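Long-range contacts in putative gdp-fucose protein o-fucosyltransferase 1 (Caenorhabditis elegans, PDB 3ZY2), which is a putative protein O-fucosyltransferase of the GT-B clan that holds guanosine-5'-diphosphate in a pocket: residues 21-26 / 45-50; 14-19 / 120-125; 211-216 / 319-324. All coordinates share one frame; numbering follows the deposited sequence.

Interaction 1 (21-26 / 45-50); sequences GNQVDQ and NFIEFK. With GDP (guanosine-5'-diphosphate), chain C.
Where Gln-23 meets Phe-46, with their CA atoms 7.1 Å apart, the first part of helix 20-37 (residues 21-26) runs almost antiparallel (168°) to strand 46-48, the short axes approaching to 8.9 Å. The contact illustrates how one glutamine can stand in for a strand partner. With CG anti to its carbonyl carbon (chi1 -67°) and an extended chain beyond, Gln-23 carries its amide to the backbone of Ile-47 and grips it twice: Ile-47 N donates to Gln-23 OE1 at 2.9 Å, and Gln-23 NE2 returns a nearly straight bond of 3.0 Å to Ile-47 O, which lies in the amide plane. The paired bonds fix the rotation of the amide. Gln-23 OE1 also sits at the ring edge of Phe-46, 3.4 Å from Phe-46 CD1, the amide and ring nearly coplanar. Val-24 CG2 adds a looser apolar touch, 4.1 Å from Phe-46 CE1. Just before Gln-23, the N-H groups of Gly-21 and Asn-22 donate hydrogen bonds to O1A and O2A of guanosine-5'-diphosphate. Strand 46-48 pairs with strand 55-57 in a two-stranded antiparallel sheet, helix 59-62 packs on Phe-46, and helix 335-346 touches Val-24.

Interaction 2 (14-19 / 120-125); sequences CPCMGR and NPFGPY. With GDP (guanosine-5'-diphosphate), chain C.
Cys-14 lies over one face of the Tyr-125 ring, and its short side chain gives a compact example of a disulfide laid against aromatic groups. Its CB stands above the ring, 3.8 Å from the Tyr-125 centroid, in a CH-pi contact, with Tyr-125 CD2 and CE2 as the ring atoms nearest to it. With SG anti to the backbone N (chi1 -178°), the sulfur stays over the same ring, shifted toward its rim, and comes within 3.4 Å of Tyr-125 CG. From there the chain passes through the disulfide, 2.0 Å from Cys-14 SG to Cys-16 SG, into the second half of the contact. Cys-16 SG approaches the Phe-122 ring obliquely, 4.1 Å from its centroid, and touches Pro-121 CG, while Cys-16 CB packs 3.4 Å from Phe-122 CE1. Pro-15, at the centre of an inverse gamma turn between the two cysteines, puts its CD 3.6 Å from Tyr-125 CE1. Pro-121, preceded by a cis peptide bond, is the N-cap residue of helix 122-128. Gln-103 of the second subunit packs on Pro-121 and Phe-122. The disulfide closes the Cys-14 to Cys-16 turn on itself and so stiffens the loop leading to Arg-19, whose guanidinium covers O4' of guanosine-5'-diphosphate with one face. Sulfur, aromatic rings and proline carbons meet residues 120-125 without covalent or hydrogen bonds, probably mainly by dispersion.

Interaction 3 (211-216 / 319-324); sequences KPFVAV and LAIMGR
Ala-215 and Met-322 form the close part of this contact, their CA atoms only 5.4 Å apart where strand 213-218 is crossed by helix 315-324. The small methyl of Ala-215 points at the helix and lets it come near: Ala-215 CB rests 3.8 Å from Met-322 CG. In Met-322, chi1 (-65°) and an extended chi2 carry SD to the backbone of Val-216, 4.0 Å from Val-216 O; the bend at chi3 then turns the terminal methyl, CE. Next to this pair, Phe-213 takes the crowded position between its backbone N and carbonyl carbon (chi1 76°), which swings the ring toward the helix. The side chains of Phe-213 and Ile-321 cross at about a right angle. Phe-213 CE2 lies 4.0 Å from Ile-321 CG2, and at the ring edge Phe-213 CZ approaches Ile-321 O to 3.8 Å.

Strand 213-218 is the middle strand of a five-stranded parallel sheet, flanked by strands 282-287 and 327-330, and helix 315-324 leads into the latter. A helix packed on a parallel sheet, running roughly counter to its strands and leading into the next one, fits the Rossmann-like domains of the GT-B clan. The axes of strand 213-216 and helix 319-324 pass 8.0 Å apart with a signed crossing angle of -137°. Helix 195-208 packs on Phe-213 and Ile-321 as well, and strand 282-287 touches Met-322 through Ala-286.

Toward Lys-211 and Arg-324 the fit gives way to solvent. Lys-211 NZ remains 4.3 Å from Arg-324 O, and a water bridges them, accepting from Lys-211 NZ and donating to Arg-324 O, each at 2.9 Å. The charge of Lys-211 is met by a salt bridge to Asp-326, whose same carboxylate oxygen, OD1, also accepts a hydrogen bond from Phe-213 N.

Overall arrangement
Two of the three contacts form one unit. The centres of interactions 1 and 2 lie about 8 Å apart, and they share direct links: Gln-23 NE2 to Gly-18 O at 2.9 Å and Asn-45 N to Tyr-125 OH at 3.2 Å, both probable hydrogen bonds. Both contacts touch guanosine-5'-diphosphate, through the helix start in one and Arg-19 in the other. Interaction 3 belongs to the second parallel sheet, with its centre about 22 Å from that of interaction 1; interactions 2 and 3 lie on opposite sides of the chain's centre, about 30 Å apart between centres. Interaction 3 nevertheless approaches the same ligand, the Met-322 side chain being about 5 Å from it, and strand 213-218 continues to His-217, which hydrogen-bonds the nucleotide.

Interaction 1 (21-26 / 45-50)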
loop_
_atom_site.group_PDB
_atom_site.type_symbol
_atom_site.label_atom_id
_atom_site.label_comp_id
_atom_site.label_asym_id
_atom_site.label_seq_id
_atom_site.Cartn_x
_atom_site.Cartn_y
_atom_site.Cartn_z
ATOM N N GLY A 21 13.413 1.934 -15.743
ATOM C CA GLY A 21 14.044 2.862 -14.804
ATOM C C GLY A 21 13.444 2.753 -13.414
ATOM O O GLY A 21 14.169 2.792 -12.426
ATOM N N ASN A 22 12.129 2.611 -13.323
ATOM C CA ASN A 22 11.485 2.416 -12.010
ATOM C C ASN A 22 11.889 1.089 -11.356
ATOM O O ASN A 22 12.117 1.026 -10.137
ATOM C CB ASN A 22 9.940 2.437 -12.120
ATOM C CG ASN A 22 9.339 3.803 -12.509
ATOM O OD1 ASN A 22 8.109 3.921 -12.551
ATOM N ND2 ASN A 22 10.165 4.803 -12.803
ATOM N N GLN A 23 12.027 0.039 -12.164
ATOM C CA GLN A 23 12.329 -1.293 -11.657
ATOM C C GLN A 23 13.735 -1.317 -11.089
ATOM O O GLN A 23 13.969 -1.873 -10.001
ATOM C CB GLN A 23 12.232 -2.310 -12.772
ATOM C CG GLN A 23 10.804 -2.494 -13.279
ATOM C CD GLN A 23 10.762 -3.246 -14.574
ATOM O OE1 GLN A 23 11.575 -4.152 -14.812
ATOM N NE2 GLN A 23 9.812 -2.863 -15.457
ATOM N N VAL A 24 14.684 -0.721 -11.823
ATOM C CA VAL A 24 16.063 -0.654 -11.342
ATOM C C VAL A 24 16.139 0.213 -10.085
ATOM O O VAL A 24 16.838 -0.131 -9.146
ATOM C CB VAL A 24 17.020 -0.134 -12.429
ATOM C CG1 VAL A 24 18.431 0.059 -11.874
ATOM C CG2 VAL A 24 17.063 -1.127 -13.599
ATOM N N ASP A 25 15.404 1.329 -10.068
ATOM C CA ASP A 25 15.388 2.262 -8.924
ATOM C C ASP A 25 14.978 1.537 -7.626
ATOM O O ASP A 25 15.638 1.672 -6.582
ATOM C CB ASP A 25 14.463 3.437 -9.261
ATOM C CG ASP A 25 14.855 4.702 -8.558
ATOM O OD1 ASP A 25 16.070 4.994 -8.481
ATOM O OD2 ASP A 25 13.949 5.398 -8.081
ATOM N N GLN A 26 13.938 0.711 -7.716
ATOM C CA GLN A 26 13.495 -0.049 -6.538
ATOM C C GLN A 26 14.448 -1.213 -6.269
ATOM O O GLN A 26 14.714 -1.543 -5.113
ATOM C CB GLN A 26 12.060 -0.555 -6.731
ATOM C CG GLN A 26 11.024 0.549 -6.582
ATOM C CD GLN A 26 9.641 -0.023 -6.347
ATOM O OE1 GLN A 26 9.068 -0.636 -7.235
ATOM N NE2 GLN A 26 9.107 0.162 -5.140
ATOM N N ASN A 45 13.247 -11.150 -12.404
ATOM C CA ASN A 45 13.048 -10.911 -13.834
ATOM C C ASN A 45 12.638 -9.463 -13.978
ATOM O O ASN A 45 11.773 -8.957 -13.219
ATOM C CB ASN A 45 11.937 -11.787 -14.378
ATOM C CG ASN A 45 12.327 -13.252 -14.453
ATOM O OD1 ASN A 45 13.501 -13.610 -14.702
ATOM N ND2 ASN A 45 11.336 -14.113 -14.265
ATOM N N PHE A 46 13.274 -8.764 -14.908
ATOM C CA PHE A 46 12.763 -7.437 -15.277
ATOM C C PHE A 46 11.590 -7.552 -16.222
ATOM O O PHE A 46 11.313 -8.626 -16.720
ATOM C CB PHE A 46 13.895 -6.575 -15.855
ATOM C CG PHE A 46 14.951 -6.258 -14.835
ATOM C CD1 PHE A 46 14.693 -5.271 -13.879
ATOM C CD2 PHE A 46 16.172 -6.949 -14.808
ATOM C CE1 PHE A 46 15.653 -4.942 -12.886
ATOM C CE2 PHE A 46 17.142 -6.619 -13.795
ATOM C CZ PHE A 46 16.865 -5.619 -12.862
ATOM N N ILE A 47 10.887 -6.453 -16.429
ATOM C CA ILE A 47 9.615 -6.507 -17.116
ATOM C C ILE A 47 9.589 -5.505 -18.250
ATOM O O ILE A 47 9.921 -4.338 -18.063
ATOM C CB ILE A 47 8.463 -6.243 -16.123
ATOM C CG1 ILE A 47 8.483 -7.278 -14.981
ATOM C CG2 ILE A 47 7.119 -6.342 -16.849
ATOM C CD1 ILE A 47 7.430 -7.075 -13.902
ATOM N N GLU A 48 9.174 -5.976 -19.433
ATOM C CA GLU A 48 8.990 -5.141 -20.628
ATOM C C GLU A 48 7.530 -5.112 -20.997
ATOM O O GLU A 48 6.876 -6.149 -20.994
ATOM C CB GLU A 48 9.800 -5.701 -21.795
ATOM C CG GLU A 48 11.289 -5.423 -21.684
ATOM C CD GLU A 48 12.065 -5.967 -22.856
ATOM O OE1 GLU A 48 11.476 -6.519 -23.818
ATOM O OE2 GLU A 48 13.291 -5.871 -22.836
ATOM N N PHE A 49 7.027 -3.939 -21.346
ATOM C CA PHE A 49 5.629 -3.794 -21.712
ATOM C C PHE A 49 5.373 -3.491 -23.182
ATOM O O PHE A 49 4.209 -3.529 -23.613
ATOM C CB PHE A 49 4.969 -2.708 -20.864
ATOM C CG PHE A 49 4.935 -3.012 -19.402
ATOM C CD1 PHE A 49 4.042 -3.927 -18.875
ATOM C CD2 PHE A 49 5.812 -2.361 -18.541
ATOM C CE1 PHE A 49 4.016 -4.192 -17.508
ATOM C CE2 PHE A 49 5.799 -2.613 -17.165
ATOM C CZ PHE A 49 4.898 -3.526 -16.647
ATOM N N LYS A 50 6.419 -3.210 -23.956
ATOM C CA LYS A 50 6.238 -2.779 -25.352
ATOM C C LYS A 50 6.106 -3.984 -26.303
ATOM O O LYS A 50 6.839 -4.136 -27.278
ATOM C CB LYS A 50 7.303 -1.724 -25.746
ATOM C CG LYS A 50 8.561 -2.151 -26.557
ATOM C CD LYS A 50 9.344 -3.350 -25.992
ATOM C CE LYS A 50 10.244 -2.972 -24.827
ATOM N NZ LYS A 50 9.438 -2.777 -23.600
HETATM P PB GDP C . 11.002 7.203 -16.787
HETATM O O1B GDP C . 11.841 7.757 -17.879
HETATM O O2B GDP C . 11.243 7.238 -15.244
HETATM O O3B GDP C . 9.552 6.584 -17.266
HETATM O O3A GDP C . 11.828 5.745 -17.176
HETATM P PA GDP C . 11.195 4.154 -17.041
HETATM O O1A GDP C . 12.698 3.600 -17.728
HETATM O O2A GDP C . 10.680 3.671 -15.915
HETATM O "O5'" GDP C . 9.951 4.582 -18.260
HETATM C "C5'" GDP C . 10.802 4.689 -19.226
HETATM C "C4'" GDP C . 10.699 4.135 -20.447
HETATM O "O4'" GDP C . 10.342 4.502 -21.719
HETATM C "C3'" GDP C . 11.873 3.397 -20.510
HETATM O "O3'" GDP C . 12.172 1.781 -19.948
HETATM C "C2'" GDP C . 12.080 2.511 -22.507
HETATM O "O2'" GDP C . 11.211 1.471 -22.433
HETATM C "C1'" GDP C . 11.459 3.833 -22.922
HETATM N N9 GDP C . 12.433 4.664 -23.028
HETATM C C8 GDP C . 12.717 6.175 -22.044
HETATM N N7 GDP C . 13.781 6.327 -22.766
HETATM C C5 GDP C . 14.298 5.649 -23.713
HETATM C C6 GDP C . 15.570 5.452 -24.880
HETATM O O6 GDP C . 16.285 6.332 -24.738
HETATM N N1 GDP C . 15.330 4.548 -25.413
HETATM C C2 GDP C . 14.557 3.588 -25.571
HETATM N N2 GDP C . 14.523 2.798 -26.179
HETATM N N3 GDP C . 13.246 3.338 -24.732
HETATM C C4 GDP C . 13.241 4.464 -23.829
#

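Interaction 2 (14-19 / 120-125)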
loop_
_atom_site.group_PDB
_atom_site.type_symbol
_atom_site.label_atom_id
_atom_site.label_comp_id
_atom_site.label_asym_id
_atom_site.label_seq_id
_atom_site.Cartn_x
_atom_site.Cartn_y
_atom_site.Cartn_z
ATOM N N CYS A 14 8.684 -9.170 -7.096
ATOM C CA CYS A 14 8.355 -8.620 -8.404
ATOM C C CYS A 14 8.704 -7.137 -8.453
ATOM O O CYS A 14 8.225 -6.380 -7.590
ATOM C CB CYS A 14 6.867 -8.760 -8.704
ATOM S SG CYS A 14 6.493 -8.116 -10.357
ATOM N N PRO A 15 9.492 -6.711 -9.471
ATOM C CA PRO A 15 9.661 -5.281 -9.701
ATOM C C PRO A 15 8.431 -4.826 -10.475
ATOM O O PRO A 15 8.486 -4.583 -11.683
ATOM C CB PRO A 15 10.930 -5.193 -10.564
ATOM C CG PRO A 15 11.049 -6.509 -11.232
ATOM C CD PRO A 15 10.171 -7.522 -10.506
ATOM N N CYS A 16 7.320 -4.742 -9.757
ATOM C CA CYS A 16 6.009 -4.712 -10.395
ATOM C C CYS A 16 5.462 -3.315 -10.598
ATOM O O CYS A 16 4.289 -3.151 -10.929
ATOM C CB CYS A 16 5.019 -5.560 -9.579
ATOM S SG CYS A 16 4.704 -7.239 -10.217
ATOM N N MET A 17 6.321 -2.326 -10.406
ATOM C CA MET A 17 5.934 -0.948 -10.633
ATOM C C MET A 17 6.765 -0.254 -11.696
ATOM O O MET A 17 7.988 -0.168 -11.610
ATOM C CB MET A 17 5.988 -0.146 -9.348
ATOM C CG MET A 17 5.516 1.253 -9.573
ATOM S SD MET A 17 5.208 2.142 -8.066
ATOM C CE MET A 17 6.872 2.356 -7.483
ATOM N N GLY A 18 6.062 0.233 -12.707
ATOM C CA GLY A 18 6.676 1.025 -13.758
ATOM C C GLY A 18 7.587 0.270 -14.716
ATOM O O GLY A 18 7.702 -0.961 -14.687
ATOM N N ARG A 19 8.209 1.031 -15.606
ATOM C CA ARG A 19 9.104 0.486 -16.611
ATOM C C ARG A 19 10.533 0.391 -16.086
ATOM O O ARG A 19 10.744 0.466 -14.874
ATOM C CB ARG A 19 8.979 1.308 -17.877
ATOM C CG ARG A 19 7.549 1.126 -18.449
ATOM C CD ARG A 19 7.043 2.463 -18.920
ATOM N NE ARG A 19 7.271 2.514 -20.339
ATOM C CZ ARG A 19 7.234 3.595 -21.110
ATOM N NH1 ARG A 19 7.019 4.814 -20.608
ATOM N NH2 ARG A 19 7.448 3.428 -22.405
ATOM N N ASN A 120 -1.874 -6.537 -13.751
ATOM C CA ASN A 120 -0.703 -6.712 -14.602
ATOM C C ASN A 120 0.321 -5.660 -14.171
ATOM O O ASN A 120 -0.022 -4.475 -14.062
ATOM C CB ASN A 120 -1.123 -6.510 -16.063
ATOM C CG ASN A 120 -0.210 -7.229 -17.065
ATOM O OD1 ASN A 120 1.002 -7.025 -17.091
ATOM N ND2 ASN A 120 -0.819 -8.036 -17.934
ATOM N N PRO A 121 1.593 -6.053 -13.963
ATOM C CA PRO A 121 2.256 -7.323 -14.283
ATOM C C PRO A 121 2.251 -8.366 -13.175
ATOM O O PRO A 121 2.918 -9.374 -13.313
ATOM C CB PRO A 121 3.699 -6.889 -14.556
ATOM C CG PRO A 121 3.898 -5.735 -13.605
ATOM C CD PRO A 121 2.572 -5.015 -13.574
ATOM N N PHE A 122 1.489 -8.129 -12.108
ATOM C CA PHE A 122 1.464 -9.008 -10.935
ATOM C C PHE A 122 1.156 -10.470 -11.296
ATOM O O PHE A 122 1.923 -11.378 -10.947
ATOM C CB PHE A 122 0.456 -8.465 -9.901
ATOM C CG PHE A 122 0.732 -7.050 -9.496
ATOM C CD1 PHE A 122 1.681 -6.778 -8.515
ATOM C CD2 PHE A 122 0.064 -5.988 -10.118
ATOM C CE1 PHE A 122 1.953 -5.481 -8.138
ATOM C CE2 PHE A 122 0.340 -4.669 -9.750
ATOM C CZ PHE A 122 1.283 -4.419 -8.760
ATOM N N GLY A 123 0.038 -10.680 -11.985
ATOM C CA GLY A 123 -0.346 -11.992 -12.513
ATOM C C GLY A 123 0.719 -12.657 -13.372
ATOM O O GLY A 123 1.237 -13.702 -12.975
ATOM N N PRO A 124 1.045 -12.065 -14.544
ATOM C CA PRO A 124 2.031 -12.663 -15.458
ATOM C C PRO A 124 3.410 -12.927 -14.835
ATOM O O PRO A 124 4.035 -13.940 -15.168
ATOM C CB PRO A 124 2.116 -11.647 -16.607
ATOM C CG PRO A 124 0.759 -10.995 -16.600
ATOM C CD PRO A 124 0.406 -10.880 -15.152
ATOM N N TYR A 125 3.872 -12.057 -13.934
ATOM C CA TYR A 125 5.162 -12.258 -13.267
ATOM C C TYR A 125 5.223 -13.556 -12.475
ATOM O O TYR A 125 6.123 -14.389 -12.679
ATOM C CB TYR A 125 5.494 -11.088 -12.357
ATOM C CG TYR A 125 6.891 -11.152 -11.816
ATOM C CD1 TYR A 125 7.935 -10.546 -12.511
ATOM C CD2 TYR A 125 7.172 -11.787 -10.602
ATOM C CE1 TYR A 125 9.224 -10.589 -12.040
ATOM C CE2 TYR A 125 8.470 -11.816 -10.100
ATOM C CZ TYR A 125 9.492 -11.226 -10.835
ATOM O OH TYR A 125 10.774 -11.226 -10.349
HETATM P PB GDP C . 11.002 7.203 -16.787
HETATM O O1B GDP C . 11.841 7.757 -17.879
HETATM O O2B GDP C . 11.243 7.238 -15.244
HETATM O O3B GDP C . 9.552 6.584 -17.266
HETATM O O3A GDP C . 11.828 5.745 -17.176
HETATM P PA GDP C . 11.195 4.154 -17.041
HETATM O O1A GDP C . 12.698 3.600 -17.728
HETATM O O2A GDP C . 10.680 3.671 -15.915
HETATM O "O5'" GDP C . 9.951 4.582 -18.260
HETATM C "C5'" GDP C . 10.802 4.689 -19.226
HETATM C "C4'" GDP C . 10.699 4.135 -20.447
HETATM O "O4'" GDP C . 10.342 4.502 -21.719
HETATM C "C3'" GDP C . 11.873 3.397 -20.510
HETATM O "O3'" GDP C . 12.172 1.781 -19.948
HETATM C "C2'" GDP C . 12.080 2.511 -22.507
HETATM O "O2'" GDP C . 11.211 1.471 -22.433
HETATM C "C1'" GDP C . 11.459 3.833 -22.922
HETATM N N9 GDP C . 12.433 4.664 -23.028
HETATM C C8 GDP C . 12.717 6.175 -22.044
HETATM N N7 GDP C . 13.781 6.327 -22.766
HETATM C C5 GDP C . 14.298 5.649 -23.713
HETATM C C6 GDP C . 15.570 5.452 -24.880
HETATM O O6 GDP C . 16.285 6.332 -24.738
HETATM N N1 GDP C . 15.330 4.548 -25.413
HETATM C C2 GDP C . 14.557 3.588 -25.571
HETATM N N2 GDP C . 14.523 2.798 -26.179
HETATM N N3 GDP C . 13.246 3.338 -24.732
HETATM C C4 GDP C . 13.241 4.464 -23.829
#

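Interaction 3 (211-216 / 319-324)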
loop_
_atom_site.group_PDB
_atom_site.type_symbol
_atom_site.label_atom_id
_atom_site.label_comp_id
_atom_site.label_asym_id
_atom_site.label_seq_id
_atom_site.Cartn_x
_atom_site.Cartn_y
_atom_site.Cartn_z
ATOM N N LYS A 211 35.435 10.093 -30.934
ATOM C CA LYS A 211 35.605 10.604 -29.569
ATOM C C LYS A 211 36.363 11.930 -29.552
ATOM O O LYS A 211 37.181 12.204 -30.429
ATOM C CB LYS A 211 36.326 9.565 -28.726
ATOM C CG LYS A 211 35.392 8.350 -28.391
ATOM C CD LYS A 211 36.124 7.187 -27.715
ATOM C CE LYS A 211 36.524 7.498 -26.258
ATOM N NZ LYS A 211 35.337 7.755 -25.387
ATOM N N PRO A 212 36.072 12.771 -28.546
ATOM C CA PRO A 212 35.102 12.533 -27.459
ATOM C C PRO A 212 33.675 12.743 -27.939
ATOM O O PRO A 212 33.436 13.540 -28.854
ATOM C CB PRO A 212 35.469 13.600 -26.425
ATOM C CG PRO A 212 36.179 14.681 -27.175
ATOM C CD PRO A 212 36.770 14.077 -28.434
ATOM N N PHE A 213 32.739 11.981 -27.384
ATOM C CA PHE A 213 31.329 12.115 -27.804
ATOM C C PHE A 213 30.424 12.507 -26.664
ATOM O O PHE A 213 30.663 12.148 -25.494
ATOM C CB PHE A 213 30.780 10.879 -28.582
ATOM C CG PHE A 213 30.446 9.664 -27.735
ATOM C CD1 PHE A 213 31.424 8.716 -27.436
ATOM C CD2 PHE A 213 29.129 9.414 -27.339
ATOM C CE1 PHE A 213 31.098 7.560 -26.708
ATOM C CE2 PHE A 213 28.790 8.256 -26.599
ATOM C CZ PHE A 213 29.774 7.324 -26.286
ATOM N N VAL A 214 29.415 13.294 -27.018
ATOM C CA VAL A 214 28.343 13.668 -26.095
ATOM C C VAL A 214 27.196 12.704 -26.333
ATOM O O VAL A 214 26.789 12.524 -27.471
ATOM C CB VAL A 214 27.807 15.106 -26.360
ATOM C CG1 VAL A 214 26.705 15.471 -25.364
ATOM C CG2 VAL A 214 28.910 16.153 -26.219
ATOM N N ALA A 215 26.697 12.069 -25.276
ATOM C CA ALA A 215 25.460 11.263 -25.356
ATOM C C ALA A 215 24.345 12.010 -24.677
ATOM O O ALA A 215 24.557 12.571 -23.580
ATOM C CB ALA A 215 25.659 9.893 -24.677
ATOM N N VAL A 216 23.173 11.999 -25.302
ATOM C CA VAL A 216 22.001 12.711 -24.750
ATOM C C VAL A 216 20.809 11.774 -24.673
ATOM O O VAL A 216 20.624 10.934 -25.548
ATOM C CB VAL A 216 21.631 13.993 -25.555
ATOM C CG1 VAL A 216 22.835 14.905 -25.674
ATOM C CG2 VAL A 216 21.067 13.629 -26.926
ATOM N N LEU A 319 21.480 2.613 -22.811
ATOM C CA LEU A 319 21.979 2.947 -21.473
ATOM C C LEU A 319 23.493 2.708 -21.360
ATOM O O LEU A 319 24.239 3.526 -20.776
ATOM C CB LEU A 319 21.240 2.105 -20.410
ATOM C CG LEU A 319 19.776 2.531 -20.180
ATOM C CD1 LEU A 319 19.079 1.436 -19.414
ATOM C CD2 LEU A 319 19.683 3.848 -19.403
ATOM N N ALA A 320 23.945 1.565 -21.878
ATOM C CA ALA A 320 25.354 1.215 -21.808
ATOM C C ALA A 320 26.213 2.232 -22.568
ATOM O O ALA A 320 27.256 2.664 -22.064
ATOM C CB ALA A 320 25.565 -0.201 -22.348
ATOM N N ILE A 321 25.772 2.614 -23.766
ATOM C CA ILE A 321 26.503 3.617 -24.567
ATOM C C ILE A 321 26.591 4.936 -23.817
ATOM O O ILE A 321 27.633 5.555 -23.764
ATOM C CB ILE A 321 25.867 3.806 -25.962
ATOM C CG1 ILE A 321 26.074 2.537 -26.811
ATOM C CG2 ILE A 321 26.463 5.037 -26.700
ATOM C CD1 ILE A 321 25.178 2.474 -28.007
ATOM N N MET A 322 25.479 5.368 -23.227
ATOM C CA MET A 322 25.486 6.634 -22.493
ATOM C C MET A 322 26.408 6.550 -21.288
ATOM O O MET A 322 27.026 7.554 -20.919
ATOM C CB MET A 322 24.053 7.033 -22.096
ATOM C CG MET A 322 23.146 7.329 -23.315
ATOM S SD MET A 322 21.540 8.083 -22.922
ATOM C CE MET A 322 20.718 6.568 -22.447
ATOM N N GLY A 323 26.508 5.376 -20.659
ATOM C CA GLY A 323 27.416 5.219 -19.503
ATOM C C GLY A 323 28.876 5.332 -19.921
ATOM O O GLY A 323 29.739 5.708 -19.094
ATOM N N ARG A 324 29.159 5.046 -21.198
ATOM C CA ARG A 324 30.534 5.081 -21.746
ATOM C C ARG A 324 30.925 6.410 -22.376
ATOM O O ARG A 324 32.096 6.598 -22.747
ATOM C CB ARG A 324 30.707 3.976 -22.795
ATOM C CG ARG A 324 30.603 2.591 -22.162
ATOM C CD ARG A 324 30.707 1.463 -23.201
ATOM N NE ARG A 324 32.089 1.273 -23.594
ATOM C CZ ARG A 324 32.965 0.475 -22.975
ATOM N NH1 ARG A 324 32.620 -0.257 -21.916
ATOM N NH2 ARG A 324 34.211 0.413 -23.424
HETATM O O HOH W 1 33.595 5.528 -25.019
#